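PDB 5XHB: nisin immunity protein from Lactococcus lactis subsp. lactis, which is a membrane-anchored lipoprotein that takes part in protecting the producing bacterium against nisin supplied from outside the cell. Local coordinates for residues A[25-30]-A[92-97]. Residues are numbered along the deposited sequence; the frame is centred on the assembly and turned at random.
Sequences KSYFVT and YKILPE
Phe28 and Leu95 form a hydrogen-bonded pair where strands 25-33 and 90-96 run antiparallel, side by side in the N-terminal sheet. Phe28 N gives a 2.8 Å bond to Leu95 O, and Leu95 N returns one of 3.1 Å to Phe28 O. From CB outward, the Phe28 side chain runs first past the Glu97 carboxylate; CG sits between the backbone N and the carbonyl carbon (chi1 69°), which carries the ring alongside Leu95. Phe28 CD1 then meets Leu95 O, and lies 3.7 Å from Glu97 OE1. CE1 packs on Leu95 CB and lies 3.5 Å from Pro96 O, which sits in the ring plane at its edge. The carboxylate of Glu97 is only 20° from the ring plane. On the other face of the sheet Ile94 CD1 rests over the Tyr27 ring, and Ile94 also touches Phe20, Leu83 and Met85 of the flanking strands. At the far end Lys93 O is gripped twice by Thr30, by N at 2.9 Å and by OG1 at 2.7 Å from above the carbonyl plane; OG1 also bonds to Lys32 N, while Thr30 CG2 packs on Leu95 CD1. Backbone bonds thus set the register, and Pro96 O probably favours the slightly positive ring hydrogens of Phe28 there.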
loop_
_atom_site.group_PDB
_atom_site.type_symbol
_atom_site.label_atom_id
_atom_site.label_comp_id
_atom_site.label_asym_id
_atom_site.label_seq_id
_atom_site.Cartn_x
_atom_site.Cartn_y
_atom_site.Cartn_z
ATOM N N LYS A 25 21.161 1.307 6.805
ATOM C CA LYS A 25 19.807 1.254 7.366
ATOM C C LYS A 25 18.785 1.097 6.240
ATOM O O LYS A 25 18.994 1.603 5.149
ATOM C CB LYS A 25 19.499 2.515 8.180
ATOM C CG LYS A 25 20.351 2.696 9.428
ATOM C CD LYS A 25 19.860 3.889 10.254
ATOM C CE LYS A 25 18.370 3.775 10.599
ATOM N NZ LYS A 25 17.868 4.922 11.432
ATOM N N SER A 26 17.692 0.391 6.505
ATOM C CA SER A 26 16.698 0.142 5.470
ATOM C C SER A 26 15.579 1.181 5.474
ATOM O O SER A 26 14.976 1.451 6.517
ATOM C CB SER A 26 16.104 -1.258 5.636
ATOM O OG SER A 26 17.110 -2.246 5.460
ATOM N N TYR A 27 15.296 1.724 4.293
ATOM C CA TYR A 27 14.281 2.762 4.105
ATOM C C TYR A 27 13.354 2.423 2.957
ATOM O O TYR A 27 13.700 1.607 2.098
ATOM C CB TYR A 27 14.929 4.108 3.780
ATOM C CG TYR A 27 15.836 4.682 4.826
ATOM C CD1 TYR A 27 15.340 5.539 5.806
ATOM C CD2 TYR A 27 17.202 4.408 4.812
ATOM C CE1 TYR A 27 16.168 6.090 6.755
ATOM C CE2 TYR A 27 18.044 4.957 5.760
ATOM C CZ TYR A 27 17.522 5.789 6.732
ATOM O OH TYR A 27 18.361 6.335 7.669
ATOM N N PHE A 28 12.211 3.104 2.879
ATOM C CA PHE A 28 11.472 3.097 1.622
ATOM C C PHE A 28 11.046 4.503 1.203
ATOM O O PHE A 28 10.912 5.402 2.026
ATOM C CB PHE A 28 10.254 2.157 1.685
ATOM C CG PHE A 28 9.121 2.619 2.596
ATOM C CD1 PHE A 28 9.242 2.563 3.977
ATOM C CD2 PHE A 28 7.908 3.031 2.051
ATOM C CE1 PHE A 28 8.179 2.954 4.806
ATOM C CE2 PHE A 28 6.838 3.415 2.856
ATOM C CZ PHE A 28 6.966 3.373 4.236
ATOM N N VAL A 29 10.884 4.700 -0.100
ATOM C CA VAL A 29 10.311 5.947 -0.600
ATOM C C VAL A 29 8.798 5.915 -0.409
ATOM O O VAL A 29 8.120 5.006 -0.898
ATOM C CB VAL A 29 10.617 6.178 -2.090
ATOM C CG1 VAL A 29 10.253 7.611 -2.495
ATOM C CG2 VAL A 29 12.101 5.895 -2.381
ATOM N N THR A 30 8.276 6.912 0.293
ATOM C CA THR A 30 6.848 7.011 0.555
ATOM C C THR A 30 6.124 7.786 -0.532
ATOM O O THR A 30 6.751 8.374 -1.414
ATOM C CB THR A 30 6.551 7.737 1.868
ATOM O OG1 THR A 30 6.847 9.126 1.685
ATOM C CG2 THR A 30 7.402 7.182 3.016
ATOM N N TYR A 92 10.011 13.235 -2.399
ATOM C CA TYR A 92 9.140 12.379 -1.609
ATOM C C TYR A 92 9.851 11.949 -0.346
ATOM O O TYR A 92 11.028 11.589 -0.385
ATOM C CB TYR A 92 8.692 11.162 -2.424
ATOM C CG TYR A 92 7.628 11.494 -3.442
ATOM C CD1 TYR A 92 7.968 11.885 -4.730
ATOM C CD2 TYR A 92 6.274 11.430 -3.104
ATOM C CE1 TYR A 92 6.987 12.207 -5.658
ATOM C CE2 TYR A 92 5.294 11.735 -4.027
ATOM C CZ TYR A 92 5.657 12.125 -5.299
ATOM O OH TYR A 92 4.687 12.437 -6.220
ATOM N N LYS A 93 9.132 12.012 0.772
ATOM C CA LYS A 93 9.688 11.627 2.065
ATOM C C LYS A 93 10.135 10.178 2.027
ATOM O O LYS A 93 9.496 9.354 1.376
ATOM C CB LYS A 93 8.640 11.826 3.176
ATOM C CG LYS A 93 9.164 11.613 4.602
ATOM C CD LYS A 93 8.025 11.755 5.660
ATOM C CE LYS A 93 7.480 13.168 5.746
ATOM N NZ LYS A 93 6.274 13.293 6.662
ATOM N N ILE A 94 11.237 9.877 2.706
ATOM C CA ILE A 94 11.641 8.492 2.902
ATOM C C ILE A 94 11.463 8.172 4.387
ATOM O O ILE A 94 11.574 9.060 5.234
ATOM C CB ILE A 94 13.102 8.215 2.467
ATOM C CG1 ILE A 94 14.096 9.064 3.271
ATOM C CG2 ILE A 94 13.268 8.396 0.944
ATOM C CD1 ILE A 94 15.539 8.589 3.164
ATOM N N LEU A 95 11.169 6.912 4.685
ATOM C CA LEU A 95 10.944 6.468 6.059
ATOM C C LEU A 95 11.646 5.140 6.283
ATOM O O LEU A 95 11.856 4.391 5.338
ATOM C CB LEU A 95 9.436 6.318 6.342
ATOM C CG LEU A 95 8.577 7.577 6.516
ATOM C CD1 LEU A 95 7.096 7.218 6.678
ATOM C CD2 LEU A 95 9.062 8.436 7.705
ATOM N N PRO A 96 11.997 4.833 7.540
ATOM C CA PRO A 96 12.524 3.498 7.850
ATOM C C PRO A 96 11.493 2.426 7.497
ATOM O O PRO A 96 10.292 2.700 7.527
ATOM C CB PRO A 96 12.765 3.535 9.372
ATOM C CG PRO A 96 12.631 4.976 9.779
ATOM C CD PRO A 96 11.832 5.683 8.732
ATOM N N GLU A 97 11.953 1.226 7.175
ATOM C CA GLU A 97 11.059 0.126 6.829
ATOM C C GLU A 97 10.169 -0.293 7.988
ATOM O O GLU A 97 9.141 -0.933 7.784
ATOM C CB GLU A 97 11.872 -1.084 6.340
ATOM C CG GLU A 97 12.532 -0.878 4.978
ATOM C CD GLU A 97 11.550 -0.956 3.813
ATOM O OE1 GLU A 97 10.332 -0.954 4.058
ATOM O OE2 GLU A 97 12.001 -1.038 2.646
#